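Peptide-binding protein (Photobacterium damsela subsp. piscicida, PDB 6SQX) cleaves the peptidoglycan of potentially competing bacteria, acting as a secreted NlpC/P60 endopeptidase of the cysteine peptidase type. Local coordinates at residues Phe160-Asn163 / Gly168-Tyr171; Trp292-Thr295 / Lys299-Ala302; Asn89-Glu94 / Lys129-Ile134. All blocks are in the same frame, centred on the assembly; numbering follows the deposited sequence.

How the interactions relate
The three contacts lie well apart, with centres 28 to 39 Å from one another, and all are partly buried. Interaction 1 is the most polar: within one loop in the SH3-family region, an amide, a carboxylate and a water join two irregular segments, with tyrosines packed beside them. Interaction 2 is smaller and local, a single amide-to-carbonyl bond beside a methionine where a strand-end loop enters helix 298-308. Interaction 3 joins parts distant in sequence, the start of helix 90-102 and the loop after helix 118-126, and does so by apolar contact alone. Interaction 2 lies across the chain's centre from both of the others.

Interaction 1 of 3, residues Phe160-Asn163 / Gly168-Tyr171. With EDO (1,2-ethanediol), chain H; EDO (1,2-ethanediol), chain P.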
loop_
_atom_site.group_PDB
_atom_site.type_symbol
_atom_site.label_atom_id
_atom_site.label_comp_id
_atom_site.label_asym_id
_atom_site.label_seq_id
_atom_site.Cartn_x
_atom_site.Cartn_y
_atom_site.Cartn_z
ATOM N N PHE A 160 -10.423 15.075 5.569
ATOM C CA PHE A 160 -9.890 16.395 5.202
ATOM C C PHE A 160 -9.620 16.358 3.704
ATOM O O PHE A 160 -8.646 15.725 3.270
ATOM C CB PHE A 160 -8.597 16.767 5.945
ATOM C CG PHE A 160 -8.108 18.154 5.607
ATOM C CD1 PHE A 160 -7.329 18.386 4.481
ATOM C CD2 PHE A 160 -8.472 19.221 6.384
ATOM C CE1 PHE A 160 -6.916 19.663 4.133
ATOM C CE2 PHE A 160 -8.062 20.512 6.050
ATOM C CZ PHE A 160 -7.279 20.725 4.921
ATOM N N TYR A 161 -10.495 17.012 2.939
ATOM C CA TYR A 161 -10.330 17.211 1.507
ATOM C C TYR A 161 -9.936 18.652 1.232
ATOM O O TYR A 161 -10.364 19.575 1.933
ATOM C CB TYR A 161 -11.650 16.969 0.775
ATOM C CG TYR A 161 -12.153 15.555 0.829
ATOM C CD1 TYR A 161 -11.461 14.513 0.172
ATOM C CD2 TYR A 161 -13.357 15.272 1.464
ATOM C CE1 TYR A 161 -11.935 13.206 0.208
ATOM C CE2 TYR A 161 -13.881 13.970 1.467
ATOM C CZ TYR A 161 -13.148 12.939 0.861
ATOM O OH TYR A 161 -13.635 11.648 0.867
ATOM N N ASN A 162 -9.125 18.842 0.195
ATOM C CA ASN A 162 -9.055 20.164 -0.417
ATOM C C ASN A 162 -10.301 20.365 -1.297
ATOM O O ASN A 162 -11.108 19.447 -1.468
ATOM C CB ASN A 162 -7.771 20.290 -1.234
ATOM C CG ASN A 162 -6.506 20.336 -0.348
ATOM O OD1 ASN A 162 -6.475 21.033 0.685
ATOM N ND2 ASN A 162 -5.482 19.591 -0.746
ATOM N N ASN A 163 -10.478 21.570 -1.834
ATOM C CA ASN A 163 -11.633 21.880 -2.669
ATOM C C ASN A 163 -11.806 20.820 -3.758
ATOM O O ASN A 163 -10.922 20.609 -4.593
ATOM C CB ASN A 163 -11.435 23.264 -3.306
ATOM C CG ASN A 163 -12.664 23.749 -4.062
ATOM O OD1 ASN A 163 -13.332 22.957 -4.734
ATOM N ND2 ASN A 163 -12.969 25.029 -3.963
ATOM N N GLY A 168 -7.422 16.399 -9.039
ATOM C CA GLY A 168 -6.581 15.745 -8.046
ATOM C C GLY A 168 -7.006 15.918 -6.611
ATOM O O GLY A 168 -6.252 15.493 -5.716
ATOM N N GLU A 169 -8.181 16.506 -6.352
ATOM C CA GLU A 169 -8.684 16.737 -4.996
ATOM C C GLU A 169 -10.119 16.207 -4.889
ATOM O O GLU A 169 -10.723 15.775 -5.871
ATOM C CB GLU A 169 -8.593 18.229 -4.627
ATOM C CG GLU A 169 -7.197 18.833 -4.799
ATOM C CD GLU A 169 -6.115 18.191 -3.921
ATOM O OE1 GLU A 169 -6.395 17.534 -2.896
ATOM O OE2 GLU A 169 -4.937 18.365 -4.273
ATOM N N GLY A 170 -10.687 16.249 -3.682
ATOM C CA GLY A 170 -11.929 15.521 -3.430
ATOM C C GLY A 170 -11.620 14.032 -3.345
ATOM O O GLY A 170 -10.462 13.591 -3.352
ATOM N N TYR A 171 -12.698 13.241 -3.293
ATOM C CA TYR A 171 -12.557 11.805 -3.112
ATOM C C TYR A 171 -11.731 11.225 -4.262
ATOM O O TYR A 171 -11.912 11.626 -5.421
ATOM C CB TYR A 171 -13.959 11.159 -3.067
ATOM C CG TYR A 171 -13.917 9.682 -2.814
ATOM C CD1 TYR A 171 -13.941 9.174 -1.519
ATOM C CD2 TYR A 171 -13.859 8.773 -3.881
ATOM C CE1 TYR A 171 -13.913 7.780 -1.274
ATOM C CE2 TYR A 171 -13.802 7.415 -3.652
ATOM C CZ TYR A 171 -13.825 6.909 -2.352
ATOM O OH TYR A 171 -13.764 5.537 -2.152
HETATM C C1 EDO H . -3.505 18.451 2.503
HETATM O O1 EDO H . -3.065 19.719 3.027
HETATM C C2 EDO H . -2.714 18.106 1.251
HETATM O O2 EDO H . -2.914 19.158 0.276
HETATM C C1 EDO P . -2.290 13.779 -4.702
HETATM O O1 EDO P . -2.058 14.117 -3.343
HETATM C C2 EDO P . -3.582 14.490 -5.060
HETATM O O2 EDO P . -3.833 14.386 -6.463
HETATM O O HOH W 1 -8.590 16.458 -1.527
#
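The amide of N162 and the carboxylate of E169 carry the polar half of this contact. N162 ND2 donates to E169 OE1 at 3.1 Å, keeping the acceptor close to its own amide plane but reaching the oxygen from above the carboxylate plane; the two planes are 69° apart. Asparagine suits the place because its short amide can donate to E169 OE1. The other N-H goes to a 1,2-ethanediol, probably a crystallisation additive, whose O2 lies 2.8 Å from N162 ND2. E169 bends at chi2 (-62°), which brings OE1 back over N162. A water bridges the segments: it donates to E169 OE1 at 2.8 Å and accepts from the backbone N of N162 and of G170.

In the other half, Y161 lays CD1 against the backbone of G170, 3.6 Å from its C atom, and brings OH to the edge of the Y171 ring, 3.5 Å from CD1. G170 has a positive phi, a shape that favours glycine. Farther out, Y175 OH also bonds E169 OE1, Y111 meets the Y161 ring edge-to-face, and Y171 OH bonds D319 in the NlpC/P60 family region.

With an amide, a water and a tyrosine hydroxyl gathered on OE1, the carboxylate is probably stabilised as an anion.

Interaction 2 of 3, residues Trp292-Thr295 / Lys299-Ala302; sequences WPMT and KNFA
The flat amide of N300 meets M294 and T295 in two different ways. M294 CG and SD stand above the amide plane, CG 3.6 Å from N300 ND2 and SD 3.8 Å from N300 CB, so a soft, polarisable chain covers that side. Within the plane, ND2 points at the backbone oxygen of T295, a 3.0 Å bond between N300 ND2 and T295 O with an N-H...O angle of 166°. The oxygen lies nearly in the amide plane, while the donor sits 22° off the carbonyl plane of T295. Farther back, the indole of W292 carries P293 CG over the centre of one face, 3.8 Å above the ring, across a cis peptide bond.

The torsions of both side chains set up the meeting. M294 runs extended through chi1 (177°) and chi2, which carries CG and SD over the N300 amide, and the bend at chi3 turns only the terminal CE methyl. N300 places CG beside its own backbone N, from where the amide can reach back along the chain. Asparagine fits because it is short enough to do this and still offers an N-H.

S297, the residue just ahead of helix 298-308, accepts the backbone N-H of N300 on its hydroxyl, while W292 NE1 bonds the backbone of S333 in helix 326-334. The arrangement is thus the entry of a helix from the last strand of an antiparallel five-stranded sheet, ordered like that of the SH3-family region and consistent with a second SH3-like barrel joined to the NlpC/P60 part.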
loop_
_atom_site.group_PDB
_atom_site.type_symbol
_atom_site.label_atom_id
_atom_site.label_comp_id
_atom_site.label_asym_id
_atom_site.label_seq_id
_atom_site.Cartn_x
_atom_site.Cartn_y
_atom_site.Cartn_z
ATOM N N TRP A 292 1.224 -19.978 2.512
ATOM C CA TRP A 292 2.032 -18.778 2.387
ATOM C C TRP A 292 3.467 -19.095 2.807
ATOM O O TRP A 292 3.671 -19.890 3.727
ATOM C CB TRP A 292 1.442 -17.701 3.304
ATOM C CG TRP A 292 2.208 -16.423 3.269
ATOM C CD1 TRP A 292 1.978 -15.350 2.456
ATOM C CD2 TRP A 292 3.320 -16.074 4.101
ATOM N NE1 TRP A 292 2.914 -14.367 2.694
ATOM C CE2 TRP A 292 3.744 -14.793 3.706
ATOM C CE3 TRP A 292 4.015 -16.741 5.114
ATOM C CZ2 TRP A 292 4.814 -14.135 4.330
ATOM C CZ3 TRP A 292 5.107 -16.107 5.699
ATOM C CH2 TRP A 292 5.487 -14.815 5.309
ATOM N N PRO A 293 4.506 -18.520 2.165
ATOM C CA PRO A 293 4.387 -17.635 0.996
ATOM C C PRO A 293 4.025 -18.373 -0.277
ATOM O O PRO A 293 4.431 -19.524 -0.488
ATOM C CB PRO A 293 5.796 -17.064 0.836
ATOM C CG PRO A 293 6.491 -17.338 2.136
ATOM C CD PRO A 293 5.912 -18.606 2.633
ATOM N N MET A 294 3.258 -17.695 -1.128
ATOM C CA MET A 294 2.927 -18.277 -2.413
ATOM C C MET A 294 4.209 -18.420 -3.242
ATOM O O MET A 294 5.106 -17.576 -3.181
ATOM C CB MET A 294 1.950 -17.340 -3.114
ATOM C CG MET A 294 1.540 -17.751 -4.497
ATOM S SD MET A 294 0.251 -16.673 -5.210
ATOM C CE MET A 294 -1.143 -17.036 -4.166
ATOM N N THR A 295 4.283 -19.475 -4.041
ATOM C CA THR A 295 5.470 -19.695 -4.846
ATOM C C THR A 295 5.626 -18.577 -5.875
ATOM O O THR A 295 4.640 -18.201 -6.529
ATOM C CB THR A 295 5.320 -21.034 -5.564
ATOM O OG1 THR A 295 5.233 -22.079 -4.587
ATOM C CG2 THR A 295 6.503 -21.300 -6.459
ATOM N N LYS A 299 3.517 -17.725 -13.392
ATOM C CA LYS A 299 2.074 -17.989 -13.384
ATOM C C LYS A 299 1.385 -17.355 -12.176
ATOM O O LYS A 299 0.331 -16.719 -12.312
ATOM C CB LYS A 299 1.786 -19.499 -13.400
ATOM C CG LYS A 299 1.805 -20.146 -14.734
ATOM C CD LYS A 299 1.607 -21.647 -14.570
ATOM C CE LYS A 299 1.267 -22.293 -15.922
ATOM N NZ LYS A 299 1.382 -23.777 -15.918
ATOM N N ASN A 300 1.945 -17.554 -10.966
ATOM C CA ASN A 300 1.295 -17.011 -9.778
ATOM C C ASN A 300 1.309 -15.486 -9.756
ATOM O O ASN A 300 0.323 -14.853 -9.334
ATOM C CB ASN A 300 1.923 -17.574 -8.505
ATOM C CG ASN A 300 1.482 -19.008 -8.226
ATOM O OD1 ASN A 300 0.437 -19.447 -8.748
ATOM N ND2 ASN A 300 2.230 -19.734 -7.378
ATOM N N PHE A 301 2.422 -14.868 -10.178
ATOM C CA PHE A 301 2.425 -13.403 -10.256
ATOM C C PHE A 301 1.331 -12.917 -11.205
ATOM O O PHE A 301 0.628 -11.941 -10.907
ATOM C CB PHE A 301 3.794 -12.890 -10.714
ATOM C CG PHE A 301 4.683 -12.455 -9.576
ATOM C CD1 PHE A 301 5.377 -13.395 -8.821
ATOM C CD2 PHE A 301 4.819 -11.104 -9.257
ATOM C CE1 PHE A 301 6.183 -13.007 -7.757
ATOM C CE2 PHE A 301 5.649 -10.706 -8.192
ATOM C CZ PHE A 301 6.310 -11.668 -7.457
ATOM N N ALA A 302 1.185 -13.603 -12.358
ATOM C CA ALA A 302 0.166 -13.230 -13.342
ATOM C C ALA A 302 -1.240 -13.363 -12.767
ATOM O O ALA A 302 -2.082 -12.473 -12.956
ATOM C CB ALA A 302 0.325 -14.065 -14.616
#

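Interaction 3 of 3, residues Asn89-Glu94 / Lys129-Ile134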
loop_
_atom_site.group_PDB
_atom_site.type_symbol
_atom_site.label_atom_id
_atom_site.label_comp_id
_atom_site.label_asym_id
_atom_site.label_seq_id
_atom_site.Cartn_x
_atom_site.Cartn_y
_atom_site.Cartn_z
ATOM N N ASN A 89 10.342 9.998 16.037
ATOM C CA ASN A 89 9.709 10.059 17.355
ATOM C C ASN A 89 8.188 10.166 17.214
ATOM O O ASN A 89 7.680 11.089 16.561
ATOM C CB ASN A 89 10.278 11.253 18.129
ATOM C CG ASN A 89 9.712 11.355 19.523
ATOM O OD1 ASN A 89 8.706 12.015 19.747
ATOM N ND2 ASN A 89 10.379 10.708 20.485
ATOM N N ILE A 90 7.462 9.215 17.827
ATOM C CA ILE A 90 6.011 9.113 17.618
ATOM C C ILE A 90 5.297 10.335 18.164
ATOM O O ILE A 90 4.425 10.908 17.495
ATOM C CB ILE A 90 5.442 7.807 18.207
ATOM C CG1 ILE A 90 6.014 6.614 17.422
ATOM C CG2 ILE A 90 3.880 7.843 18.253
ATOM C CD1 ILE A 90 5.711 5.234 17.988
ATOM N N LEU A 91 5.681 10.788 19.373
ATOM C CA LEU A 91 4.993 11.936 19.954
ATOM C C LEU A 91 5.197 13.187 19.096
ATOM O O LEU A 91 4.253 13.966 18.877
ATOM C CB LEU A 91 5.470 12.155 21.392
ATOM C CG LEU A 91 4.819 13.294 22.198
ATOM C CD1 LEU A 91 3.285 13.107 22.220
ATOM C CD2 LEU A 91 5.418 13.300 23.612
ATOM N N LYS A 92 6.407 13.370 18.557
ATOM C CA LYS A 92 6.646 14.496 17.645
ATOM C C LYS A 92 5.737 14.404 16.420
ATOM O O LYS A 92 5.124 15.400 16.010
ATOM C CB LYS A 92 8.119 14.543 17.224
ATOM C CG LYS A 92 8.441 15.620 16.193
ATOM C CD LYS A 92 9.878 15.483 15.677
ATOM C CE LYS A 92 10.318 16.708 14.878
ATOM N NZ LYS A 92 9.386 17.087 13.776
ATOM N N LEU A 93 5.648 13.211 15.811
ATOM C CA LEU A 93 4.787 13.053 14.632
ATOM C C LEU A 93 3.333 13.364 14.964
ATOM O O LEU A 93 2.619 13.955 14.148
ATOM C CB LEU A 93 4.921 11.641 14.047
ATOM C CG LEU A 93 6.205 11.279 13.284
ATOM C CD1 LEU A 93 6.141 9.833 12.721
ATOM C CD2 LEU A 93 6.536 12.254 12.151
ATOM N N GLU A 94 2.863 12.933 16.136
ATOM C CA GLU A 94 1.491 13.222 16.529
ATOM C C GLU A 94 1.264 14.711 16.680
ATOM O O GLU A 94 0.275 15.257 16.172
ATOM C CB GLU A 94 1.143 12.487 17.817
ATOM C CG GLU A 94 1.118 10.960 17.629
ATOM C CD GLU A 94 0.088 10.527 16.603
ATOM O OE1 GLU A 94 -1.115 10.790 16.846
ATOM O OE2 GLU A 94 0.505 9.938 15.576
ATOM N N LYS A 129 -0.943 14.459 26.525
ATOM C CA LYS A 129 -0.223 14.700 27.768
ATOM C C LYS A 129 0.080 13.398 28.508
ATOM O O LYS A 129 1.023 13.351 29.312
ATOM C CB LYS A 129 -0.975 15.704 28.652
ATOM C CG LYS A 129 -2.339 15.218 29.119
ATOM C CD LYS A 129 -2.924 16.172 30.167
ATOM C CE LYS A 129 -4.167 15.584 30.836
ATOM N NZ LYS A 129 -5.362 15.565 29.940
ATOM N N SER A 130 -0.690 12.345 28.264
ATOM C CA SER A 130 -0.481 11.055 28.910
ATOM C C SER A 130 0.296 10.064 28.038
ATOM O O SER A 130 0.383 8.887 28.386
ATOM C CB SER A 130 -1.828 10.450 29.325
ATOM O OG SER A 130 -2.591 10.070 28.187
ATOM N N PHE A 131 0.887 10.520 26.943
ATOM C CA PHE A 131 1.511 9.620 25.982
ATOM C C PHE A 131 2.759 8.958 26.566
ATOM O O PHE A 131 3.591 9.636 27.187
ATOM C CB PHE A 131 1.932 10.412 24.739
ATOM C CG PHE A 131 2.580 9.552 23.659
ATOM C CD1 PHE A 131 3.948 9.277 23.697
ATOM C CD2 PHE A 131 1.814 8.973 22.635
ATOM C CE1 PHE A 131 4.552 8.462 22.741
ATOM C CE2 PHE A 131 2.422 8.183 21.674
ATOM C CZ PHE A 131 3.783 7.913 21.715
ATOM N N PRO A 132 2.955 7.645 26.339
ATOM C CA PRO A 132 2.008 6.697 25.743
ATOM C C PRO A 132 1.186 6.073 26.874
ATOM O O PRO A 132 1.777 5.639 27.878
ATOM C CB PRO A 132 2.939 5.673 25.077
ATOM C CG PRO A 132 4.159 5.625 25.969
ATOM C CD PRO A 132 4.291 7.037 26.543
ATOM N N ASN A 133 -0.145 6.052 26.767
ATOM C CA ASN A 133 -0.957 5.688 27.925
ATOM C C ASN A 133 -1.377 4.227 27.970
ATOM O O ASN A 133 -2.121 3.846 28.886
ATOM C CB ASN A 133 -2.170 6.609 28.092
ATOM C CG ASN A 133 -3.203 6.423 27.003
ATOM O OD1 ASN A 133 -3.192 5.434 26.263
ATOM N ND2 ASN A 133 -4.121 7.379 26.907
ATOM N N ILE A 134 -0.904 3.394 27.051
ATOM C CA ILE A 134 -1.153 1.952 27.103
ATOM C C ILE A 134 0.048 1.291 27.771
ATOM O O ILE A 134 1.156 1.369 27.233
ATOM C CB ILE A 134 -1.418 1.360 25.711
ATOM C CG1 ILE A 134 -2.745 1.906 25.179
ATOM C CG2 ILE A 134 -1.457 -0.186 25.791
ATOM C CD1 ILE A 134 -3.141 1.401 23.809
#
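The ring of F131 is the centre of this contact, taking I90 and L91 from the first turn of helix 90-102. The tight part is at its far end, where I90 CG2 comes within 3.5 Å of F131 CZ, the two side chains crossing at about a right angle. I90 is buried and beta-branched: CG2, anti to the backbone N, faces the ring, while the residue also packs on I190, L200 and L207 of the neighbouring sheet. L91 covers one ring face more loosely, with CB 4.0 Å from F131 CD1 and CD1 3.9 Å from F131 CG. The opposite face is taken by P132 CB, 3.9 Å above the ring centre, brought there by the cis peptide bond between F131 and P132. The aromatic ring thus lies between leucine and proline, and H191 meets it as well.

Away from the ring the contact passes to its solvent side. L91 is only partly covered, and the exposed N89 and K92 turn to their own helix. N89 is the N-cap: its OD1 accepts K92 N in the carbonyl plane, at 2.9 Å, while the K92 amine pairs with D96. In the other segment, S130 OG bonds the backbone O of N127, and N133 OD1 holds the backbone N of M192, fixing the loop to strand 186-192.

Across the two segments the chemistry is wholly apolar, so shape complementarity holds helix against loop, and the polar groups of N89, K92, S130 and N133 find their partners away from the ring.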